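Local atomic coordinates of homoserine O-acetyltransferase (Bacillus anthracis str. 'Ames Ancestor', PDB entry 3I1I), a protein that probably transfers an acetyl group from acetyl-CoA to the hydroxyl of L-homoserine. Residues I179-N184 and L319-R324; N230-H235 and G350-V355; P314-L319 and E344-N349. All blocks are in the same frame, centred on the assembly; numbering follows the deposited sequence.

Interaction 1: I179-N184 and L319-R324. With PO4 (phosphate ion), chain C.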
loop_
_atom_site.group_PDB
_atom_site.type_symbol
_atom_site.label_atom_id
_atom_site.label_comp_id
_atom_site.label_asym_id
_atom_site.label_seq_id
_atom_site.Cartn_x
_atom_site.Cartn_y
_atom_site.Cartn_z
ATOM N N ILE A 179 -3.988 -7.569 22.251
ATOM C CA ILE A 179 -4.152 -6.926 20.899
ATOM C C ILE A 179 -4.089 -7.916 19.740
ATOM O O ILE A 179 -3.291 -7.779 18.844
ATOM C CB ILE A 179 -3.172 -5.732 20.696
ATOM C CG1 ILE A 179 -1.691 -6.150 20.911
ATOM C CG2 ILE A 179 -3.534 -4.609 21.667
ATOM C CD1 ILE A 179 -0.702 -5.247 20.216
ATOM N N THR A 180 -4.959 -8.924 19.791
ATOM C CA THR A 180 -4.974 -10.023 18.839
ATOM C C THR A 180 -6.450 -10.437 18.498
ATOM O O THR A 180 -7.405 -9.838 18.979
ATOM C CB THR A 180 -4.144 -11.243 19.400
ATOM O OG1 THR A 180 -3.861 -12.188 18.350
ATOM C CG2 THR A 180 -4.899 -11.954 20.553
ATOM N N ASN A 181 -6.607 -11.476 17.675
ATOM C CA ASN A 181 -7.934 -12.005 17.269
ATOM C C ASN A 181 -7.774 -13.461 16.841
ATOM O O ASN A 181 -6.661 -13.881 16.460
ATOM C CB ASN A 181 -8.516 -11.208 16.104
ATOM C CG ASN A 181 -9.348 -10.051 16.555
ATOM O OD1 ASN A 181 -10.175 -10.205 17.445
ATOM N ND2 ASN A 181 -9.131 -8.873 15.967
ATOM N N PRO A 182 -8.869 -14.237 16.905
ATOM C CA PRO A 182 -8.794 -15.644 16.554
ATOM C C PRO A 182 -8.603 -15.873 15.065
ATOM O O PRO A 182 -8.204 -16.961 14.663
ATOM C CB PRO A 182 -10.139 -16.212 17.030
ATOM C CG PRO A 182 -11.019 -15.058 17.165
ATOM C CD PRO A 182 -10.204 -13.862 17.398
ATOM N N GLN A 183 -8.938 -14.864 14.268
ATOM C CA GLN A 183 -8.848 -14.940 12.810
ATOM C C GLN A 183 -8.411 -13.588 12.328
ATOM O O GLN A 183 -8.982 -12.604 12.756
ATOM C CB GLN A 183 -10.219 -15.270 12.200
ATOM C CG GLN A 183 -10.783 -16.608 12.638
ATOM C CD GLN A 183 -12.196 -16.873 12.096
ATOM O OE1 GLN A 183 -13.120 -16.114 12.382
ATOM N NE2 GLN A 183 -12.366 -17.975 11.348
ATOM N N ASN A 184 -7.384 -13.503 11.489
ATOM C CA ASN A 184 -6.896 -12.198 11.115
ATOM C C ASN A 184 -8.010 -11.492 10.325
ATOM O O ASN A 184 -8.533 -12.038 9.363
ATOM C CB ASN A 184 -5.628 -12.262 10.287
ATOM C CG ASN A 184 -4.893 -10.931 10.280
ATOM O OD1 ASN A 184 -4.550 -10.444 11.347
ATOM N ND2 ASN A 184 -4.644 -10.347 9.098
ATOM N N LEU A 319 -6.825 -0.390 15.097
ATOM C CA LEU A 319 -7.275 -0.489 13.727
ATOM C C LEU A 319 -6.859 -1.786 13.048
ATOM O O LEU A 319 -7.422 -2.157 11.976
ATOM C CB LEU A 319 -6.735 0.659 12.899
ATOM C CG LEU A 319 -7.138 2.092 13.271
ATOM C CD1 LEU A 319 -6.146 3.070 12.588
ATOM C CD2 LEU A 319 -8.591 2.439 12.908
ATOM N N LEU A 320 -5.849 -2.462 13.593
ATOM C CA LEU A 320 -5.340 -3.705 12.970
ATOM C C LEU A 320 -6.138 -4.877 13.464
ATOM O O LEU A 320 -6.399 -5.802 12.714
ATOM C CB LEU A 320 -3.864 -3.957 13.283
ATOM C CG LEU A 320 -2.886 -3.067 12.536
ATOM C CD1 LEU A 320 -1.538 -3.120 13.276
ATOM C CD2 LEU A 320 -2.756 -3.496 11.056
ATOM N N GLN A 321 -6.535 -4.825 14.725
ATOM C CA GLN A 321 -7.215 -5.923 15.363
ATOM C C GLN A 321 -8.468 -5.418 16.083
ATOM O O GLN A 321 -8.452 -5.176 17.300
ATOM C CB GLN A 321 -6.262 -6.613 16.351
ATOM C CG GLN A 321 -5.056 -7.350 15.691
ATOM C CD GLN A 321 -5.484 -8.414 14.700
ATOM O OE1 GLN A 321 -6.622 -8.924 14.735
ATOM N NE2 GLN A 321 -4.612 -8.711 13.775
ATOM N N PRO A 322 -9.567 -5.247 15.329
ATOM C CA PRO A 322 -10.791 -4.715 15.904
ATOM C C PRO A 322 -11.273 -5.553 17.070
ATOM O O PRO A 322 -11.317 -6.782 17.004
ATOM C CB PRO A 322 -11.760 -4.794 14.744
ATOM C CG PRO A 322 -10.901 -4.681 13.539
ATOM C CD PRO A 322 -9.698 -5.460 13.882
ATOM N N SER A 323 -11.635 -4.909 18.145
ATOM C CA SER A 323 -11.897 -5.643 19.348
ATOM C C SER A 323 -13.219 -6.433 19.302
ATOM O O SER A 323 -13.430 -7.358 20.100
ATOM C CB SER A 323 -11.887 -4.684 20.530
ATOM O OG SER A 323 -13.050 -3.928 20.506
ATOM N N ARG A 324 -14.130 -6.108 18.388
ATOM C CA ARG A 324 -15.406 -6.837 18.423
ATOM C C ARG A 324 -15.227 -8.374 18.338
ATOM O O ARG A 324 -16.016 -9.105 18.889
ATOM C CB ARG A 324 -16.391 -6.369 17.354
ATOM C CG ARG A 324 -15.936 -6.713 15.974
ATOM C CD ARG A 324 -16.830 -6.085 14.931
ATOM N NE ARG A 324 -18.152 -6.675 14.937
ATOM C CZ ARG A 324 -19.268 -6.077 14.518
ATOM N NH1 ARG A 324 -19.267 -4.854 14.038
ATOM N NH2 ARG A 324 -20.390 -6.740 14.552
HETATM P P PO4 C . -16.666 -2.056 14.048
HETATM O O1 PO4 C . -15.437 -2.909 14.269
HETATM O O2 PO4 C . -17.626 -2.773 13.128
HETATM O O3 PO4 C . -16.312 -0.709 13.452
HETATM O O4 PO4 C . -17.360 -1.790 15.363
HETATM O O HOH W 1 -8.292 -7.095 19.420
#

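Interaction 2: N230-H235 and G350-V355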
loop_
_atom_site.group_PDB
_atom_site.type_symbol
_atom_site.label_atom_id
_atom_site.label_comp_id
_atom_site.label_asym_id
_atom_site.label_seq_id
_atom_site.Cartn_x
_atom_site.Cartn_y
_atom_site.Cartn_z
ATOM N N ASN A 230 -1.183 1.864 10.437
ATOM C CA ASN A 230 -2.342 1.321 11.162
ATOM C C ASN A 230 -2.056 0.921 12.603
ATOM O O ASN A 230 -2.949 0.402 13.317
ATOM C CB ASN A 230 -2.938 0.146 10.378
ATOM C CG ASN A 230 -3.651 0.608 9.119
ATOM O OD1 ASN A 230 -4.750 1.242 9.199
ATOM N ND2 ASN A 230 -2.989 0.392 7.941
ATOM N N ALA A 231 -0.830 1.195 13.033
ATOM C CA ALA A 231 -0.366 0.747 14.349
ATOM C C ALA A 231 -0.896 1.600 15.489
ATOM O O ALA A 231 -0.890 1.141 16.610
ATOM C CB ALA A 231 1.168 0.647 14.395
ATOM N N PHE A 232 -1.404 2.799 15.208
ATOM C CA PHE A 232 -1.835 3.736 16.275
ATOM C C PHE A 232 -3.279 4.194 15.986
ATOM O O PHE A 232 -3.845 3.801 14.975
ATOM C CB PHE A 232 -0.905 4.947 16.351
ATOM C CG PHE A 232 0.558 4.621 16.639
ATOM C CD1 PHE A 232 1.054 4.658 17.931
ATOM C CD2 PHE A 232 1.430 4.321 15.611
ATOM C CE1 PHE A 232 2.418 4.350 18.212
ATOM C CE2 PHE A 232 2.789 4.010 15.857
ATOM C CZ PHE A 232 3.285 4.020 17.172
ATOM N N ASP A 233 -3.879 4.989 16.860
ATOM C CA ASP A 233 -5.163 5.660 16.573
ATOM C C ASP A 233 -4.917 6.734 15.532
ATOM O O ASP A 233 -3.812 7.255 15.435
ATOM C CB ASP A 233 -5.680 6.360 17.830
ATOM C CG ASP A 233 -7.056 6.991 17.649
ATOM O OD1 ASP A 233 -8.083 6.263 17.710
ATOM O OD2 ASP A 233 -7.119 8.235 17.485
ATOM N N GLU A 234 -5.944 7.086 14.748
ATOM C CA GLU A 234 -5.762 8.113 13.737
ATOM C C GLU A 234 -5.272 9.457 14.317
ATOM O O GLU A 234 -4.450 10.158 13.717
ATOM C CB GLU A 234 -7.032 8.297 12.909
ATOM C CG GLU A 234 -8.225 8.867 13.623
ATOM C CD GLU A 234 -8.195 10.375 13.735
ATOM O OE1 GLU A 234 -9.096 10.888 14.421
ATOM O OE2 GLU A 234 -7.288 11.034 13.167
ATOM N N HIS A 235 -5.768 9.796 15.480
ATOM C CA HIS A 235 -5.417 11.041 16.070
ATOM C C HIS A 235 -3.947 11.101 16.504
ATOM O O HIS A 235 -3.355 12.175 16.577
ATOM C CB HIS A 235 -6.327 11.349 17.245
ATOM C CG HIS A 235 -6.326 12.796 17.603
ATOM N ND1 HIS A 235 -5.991 13.257 18.857
ATOM C CD2 HIS A 235 -6.569 13.892 16.846
ATOM C CE1 HIS A 235 -6.060 14.576 18.862
ATOM N NE2 HIS A 235 -6.414 14.985 17.657
ATOM N N GLY A 350 -3.477 3.092 20.098
ATOM C CA GLY A 350 -4.106 2.073 19.260
ATOM C C GLY A 350 -3.513 0.692 19.513
ATOM O O GLY A 350 -3.322 0.295 20.683
ATOM N N HIS A 351 -3.184 -0.011 18.424
ATOM C CA HIS A 351 -2.587 -1.333 18.492
ATOM C C HIS A 351 -1.356 -1.380 19.398
ATOM O O HIS A 351 -1.194 -2.316 20.178
ATOM C CB HIS A 351 -2.182 -1.744 17.091
ATOM C CG HIS A 351 -1.733 -3.158 16.970
ATOM N ND1 HIS A 351 -2.565 -4.240 17.224
ATOM C CD2 HIS A 351 -0.531 -3.669 16.615
ATOM C CE1 HIS A 351 -1.882 -5.354 17.013
ATOM N NE2 HIS A 351 -0.649 -5.034 16.649
HETATM N N MSE A 352 -0.495 -0.366 19.300
HETATM C CA MSE A 352 0.772 -0.324 20.039
HETATM C C MSE A 352 0.586 -0.117 21.534
HETATM O O MSE A 352 1.547 -0.231 22.292
HETATM C CB MSE A 352 1.664 0.798 19.499
HETATM C CG MSE A 352 2.096 0.642 18.048
HETATM SE SE MSE A 352 2.805 -1.168 17.714
HETATM C CE MSE A 352 4.359 -1.229 18.818
ATOM N N ALA A 353 -0.635 0.167 21.977
ATOM C CA ALA A 353 -0.921 0.168 23.410
ATOM C C ALA A 353 -0.538 -1.187 24.045
ATOM O O ALA A 353 -0.184 -1.282 25.233
ATOM C CB ALA A 353 -2.421 0.501 23.687
ATOM N N GLY A 354 -0.639 -2.243 23.248
ATOM C CA GLY A 354 -0.383 -3.568 23.765
ATOM C C GLY A 354 1.073 -3.774 24.107
ATOM O O GLY A 354 1.390 -4.672 24.863
ATOM N N VAL A 355 1.958 -2.953 23.546
ATOM C CA VAL A 355 3.377 -3.032 23.862
ATOM C C VAL A 355 3.841 -1.811 24.658
ATOM O O VAL A 355 4.671 -1.937 25.507
ATOM C CB VAL A 355 4.196 -3.195 22.548
ATOM C CG1 VAL A 355 5.653 -3.277 22.834
ATOM C CG2 VAL A 355 3.724 -4.457 21.799
HETATM O O HOH W 2 -4.185 1.086 15.616
#

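Interaction 3: P314-L319 and E344-N349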
loop_
_atom_site.group_PDB
_atom_site.type_symbol
_atom_site.label_atom_id
_atom_site.label_comp_id
_atom_site.label_asym_id
_atom_site.label_seq_id
_atom_site.Cartn_x
_atom_site.Cartn_y
_atom_site.Cartn_z
ATOM N N PRO A 314 -7.899 -6.556 24.240
ATOM C CA PRO A 314 -7.854 -5.716 23.056
ATOM C C PRO A 314 -7.799 -4.219 23.429
ATOM O O PRO A 314 -8.088 -3.828 24.561
ATOM C CB PRO A 314 -9.177 -6.025 22.384
ATOM C CG PRO A 314 -10.093 -6.223 23.488
ATOM C CD PRO A 314 -9.287 -6.934 24.555
ATOM N N CYS A 315 -7.451 -3.417 22.444
ATOM C CA CYS A 315 -7.508 -2.009 22.552
ATOM C C CYS A 315 -8.594 -1.513 21.637
ATOM O O CYS A 315 -8.571 -1.763 20.425
ATOM C CB CYS A 315 -6.178 -1.378 22.118
ATOM S SG CYS A 315 -6.242 0.440 22.400
ATOM N N LYS A 316 -9.515 -0.759 22.214
ATOM C CA LYS A 316 -10.657 -0.207 21.500
ATOM C C LYS A 316 -10.322 0.642 20.262
ATOM O O LYS A 316 -11.109 0.705 19.324
ATOM C CB LYS A 316 -11.427 0.654 22.463
ATOM C CG LYS A 316 -12.695 1.280 21.887
ATOM C CD LYS A 316 -13.465 1.922 23.032
ATOM C CE LYS A 316 -14.965 1.834 22.822
ATOM N NZ LYS A 316 -15.338 2.864 21.851
ATOM N N GLN A 317 -9.163 1.292 20.278
ATOM C CA GLN A 317 -8.707 2.084 19.157
ATOM C C GLN A 317 -7.804 1.316 18.189
ATOM O O GLN A 317 -7.195 1.914 17.298
ATOM C CB GLN A 317 -7.958 3.302 19.685
ATOM C CG GLN A 317 -8.848 4.366 20.282
ATOM C CD GLN A 317 -9.371 4.044 21.656
ATOM O OE1 GLN A 317 -8.701 3.412 22.502
ATOM N NE2 GLN A 317 -10.592 4.451 21.896
ATOM N N ASP A 318 -7.692 0.004 18.361
ATOM C CA ASP A 318 -6.832 -0.813 17.471
ATOM C C ASP A 318 -7.491 -0.928 16.124
ATOM O O ASP A 318 -8.597 -1.488 16.035
ATOM C CB ASP A 318 -6.675 -2.216 18.057
ATOM C CG ASP A 318 -5.556 -2.989 17.448
ATOM O OD1 ASP A 318 -5.206 -2.805 16.244
ATOM O OD2 ASP A 318 -5.044 -3.816 18.211
ATOM N N LEU A 319 -6.825 -0.390 15.097
ATOM C CA LEU A 319 -7.275 -0.489 13.727
ATOM C C LEU A 319 -6.859 -1.786 13.048
ATOM O O LEU A 319 -7.422 -2.157 11.976
ATOM C CB LEU A 319 -6.735 0.659 12.899
ATOM C CG LEU A 319 -7.138 2.092 13.271
ATOM C CD1 LEU A 319 -6.146 3.070 12.588
ATOM C CD2 LEU A 319 -8.591 2.439 12.908
ATOM N N GLU A 344 -10.768 -4.729 28.031
ATOM C CA GLU A 344 -10.512 -3.774 26.948
ATOM C C GLU A 344 -9.837 -2.517 27.450
ATOM O O GLU A 344 -10.315 -1.866 28.355
ATOM C CB GLU A 344 -11.810 -3.395 26.234
ATOM C CG GLU A 344 -11.545 -2.534 25.012
ATOM C CD GLU A 344 -12.708 -2.510 24.034
ATOM O OE1 GLU A 344 -13.855 -2.385 24.484
ATOM O OE2 GLU A 344 -12.492 -2.604 22.813
ATOM N N ILE A 345 -8.719 -2.175 26.845
ATOM C CA ILE A 345 -8.051 -0.926 27.146
ATOM C C ILE A 345 -8.316 0.132 26.073
ATOM O O ILE A 345 -8.759 -0.171 24.954
ATOM C CB ILE A 345 -6.519 -1.128 27.298
ATOM C CG1 ILE A 345 -5.864 -1.557 25.976
ATOM C CG2 ILE A 345 -6.207 -2.134 28.479
ATOM C CD1 ILE A 345 -4.363 -1.843 26.133
ATOM N N GLU A 346 -8.005 1.369 26.440
ATOM C CA GLU A 346 -8.154 2.538 25.566
ATOM C C GLU A 346 -6.898 3.367 25.554
ATOM O O GLU A 346 -6.321 3.641 26.579
ATOM C CB GLU A 346 -9.299 3.407 26.040
ATOM C CG GLU A 346 -10.581 2.607 26.224
ATOM C CD GLU A 346 -11.853 3.404 25.990
ATOM O OE1 GLU A 346 -11.934 4.254 25.049
ATOM O OE2 GLU A 346 -12.804 3.137 26.753
ATOM N N SER A 347 -6.485 3.792 24.379
ATOM C CA SER A 347 -5.287 4.564 24.268
ATOM C C SER A 347 -5.165 5.176 22.892
ATOM O O SER A 347 -5.536 4.563 21.901
ATOM C CB SER A 347 -4.075 3.663 24.539
ATOM O OG SER A 347 -2.912 4.287 24.091
ATOM N N ILE A 348 -4.595 6.372 22.854
ATOM C CA ILE A 348 -4.302 7.043 21.610
ATOM C C ILE A 348 -3.296 6.232 20.842
ATOM O O ILE A 348 -3.189 6.370 19.624
ATOM C CB ILE A 348 -3.762 8.496 21.849
ATOM C CG1 ILE A 348 -3.725 9.263 20.513
ATOM C CG2 ILE A 348 -2.386 8.488 22.567
ATOM C CD1 ILE A 348 -3.559 10.727 20.665
ATOM N N ASN A 349 -2.567 5.359 21.531
ATOM C CA ASN A 349 -1.616 4.457 20.858
ATOM C C ASN A 349 -2.172 3.293 20.060
ATOM O O ASN A 349 -1.405 2.573 19.400
ATOM C CB ASN A 349 -0.623 3.915 21.856
ATOM C CG ASN A 349 0.370 4.949 22.282
ATOM O OD1 ASN A 349 0.789 5.781 21.472
ATOM N ND2 ASN A 349 0.741 4.933 23.557
#

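Interaction 1: I179-N184 and L319-R324
The amide of Gln321 lies between two asparagines of 179-184 and uses both of its ends. Its OE1 accepts from Asn181 ND2 at 2.8 Å, the donor lying in the carbonyl plane, while its NE2 donates to Asn184 OD1 at 3.0 Å, with the acceptor only 3° out of the Gln321 amide plane. A bend at chi2 (-58°) turns the Gln321 amide across this gap, and the two bonds together fix which way round it sits. Asn181 and Gln321 run past each other in opposite directions with their amide planes 60° apart. The second N-H of Asn181 is also used: ND2 reaches Pro322 O at 3.2 Å. Asn184 ND2 is satisfied by Ser189 OG, and Asn184 O by Arg243 of the second subunit. A water lies 2.9 Å from both Thr180 O and Gln321 O and can link the two backbones, though it has more acceptors in reach than protons to give. At the outer end, Arg324 NH1 donates to O2 of a phosphate ion, 2.8 Å away, which probably comes from the crystallisation liquor. These hydrogen bonds join the loops that follow strands 174-178 and 309-313, beyond the C-terminal ends of the parallel strands, where an alpha/beta hydrolase carries its active site.

Interaction 2: N230-H235 and G350-V355
The histidine of a probable Ser-His-Asp triad, His351, stands at the start of the short helical turn packed here against the loop that leads into helix 234-240. Across the contact the carbonyl of Ala231 makes the direct backbone bond. Its oxygen accepts from the backbone N of Met352 (selenomethionine in this crystal) at 3.1 Å, and the CB of His351 lies 3.2 Å from the same Ala231 O. Beside this bond a water links the two backbones, donating to Asn230 O at 2.7 Å, more weakly to Phe232 O, and accepting from His351 N at 3.2 Å.

Met352 supplies the apolar half. With CG anti to the carbonyl carbon (chi1 -63°), CG reaches the ring of Phe232, and the bend at chi2 (-49°) turns the selenium away from it. That CG sits over one face of the ring, 3.9 Å from the centroid and 20° off the normal, a CH-pi contact, and it also touches Ala231 CB at 3.8 Å. Phe232 stacks in turn with Phe236. Gly350, at positive phi, brings its CA to 4.0 Å from Phe232 C, a close backbone approach. Farther along, Asp233 N-caps the helix, its OD2 accepting from His235 N.

The imidazole itself points to partners beyond the two segments: ND1 bonds to Asp318 OD2 and NE2 to Ser155 OG, the serine of a likely nucleophile elbow. The contact therefore holds the backbone at and just after the histidine, by a water at His351 N and a direct bond at Met352 N, and leaves both ring nitrogens to Asp318 and Ser155, as expected of a charge relay and consistent with a role in acetyl transfer.

Interaction 3: P314-L319 and E344-N349
With CG anti to its own carbonyl carbon (chi1 -74°) and a bend at chi2 (76°), Gln317 swings its amide across to Glu346 and Ser347. OE1 accepts from Ser347 N at 2.9 Å, the donor standing 38° out of the carbonyl plane, and NE2 makes a weak bond of 3.4 Å to Glu346 OE1, amide and carboxylate lying nearly parallel. Lys316 runs alongside Glu346, pointing the same way, and its CD meets Glu346 OE1 at 3.4 Å while the ammonium group continues beyond the carboxylate.

Closer to the sheet, the backbones form a single beta bridge of Cys315 with Ile345: Ile345 N donates to Pro314 O and Lys316 N to Ile345 O, both at 2.9 Å. On the buried side Cys315 CB packs on Ile345 CG1, 3.9 Å apart. Glu344 crosses Lys316 at a slant, its OE2 lying 3.4 Å from Lys316 CB, but the polar partners of its carboxylate are Ser323 OG and Tyr327 OH. A type I turn from Cys315 to Asp318 follows the bridge, and on the facing segment an ST turn is closed by Asn349 N on Ser347 OG.

The turn ends at Asp318, the probable acid of the triad. Backbone and amide hydrogen bonds, one of them weak and to a carboxylate, thus join the two segments without an ion pair between them: Lys316 NZ stays 4.9 Å from Glu346 OE1, where any attraction would be long-range.

In the fold
From the N terminus, the first residues to take part are 179-184, after strand 174-178; interaction 1 closes a long loop by pairing them with 319-324, after strand 309-313. Segment 230-235, within that loop, pairs with 350-355, so interaction 2 crosses interaction 1. Interaction 3 joins 314-319 to 344-349 round helix 324-335 and strand 340-342; it also crosses interaction 1, with which it shares Leu319, but falls wholly within the span of interaction 2. Together they tie the loops after three neighbouring strands to the approach to helix 234-240. Asp318 of interaction 3 and His351 of interaction 2 meet where these loops converge, with Ile179 of interaction 1 packed against both.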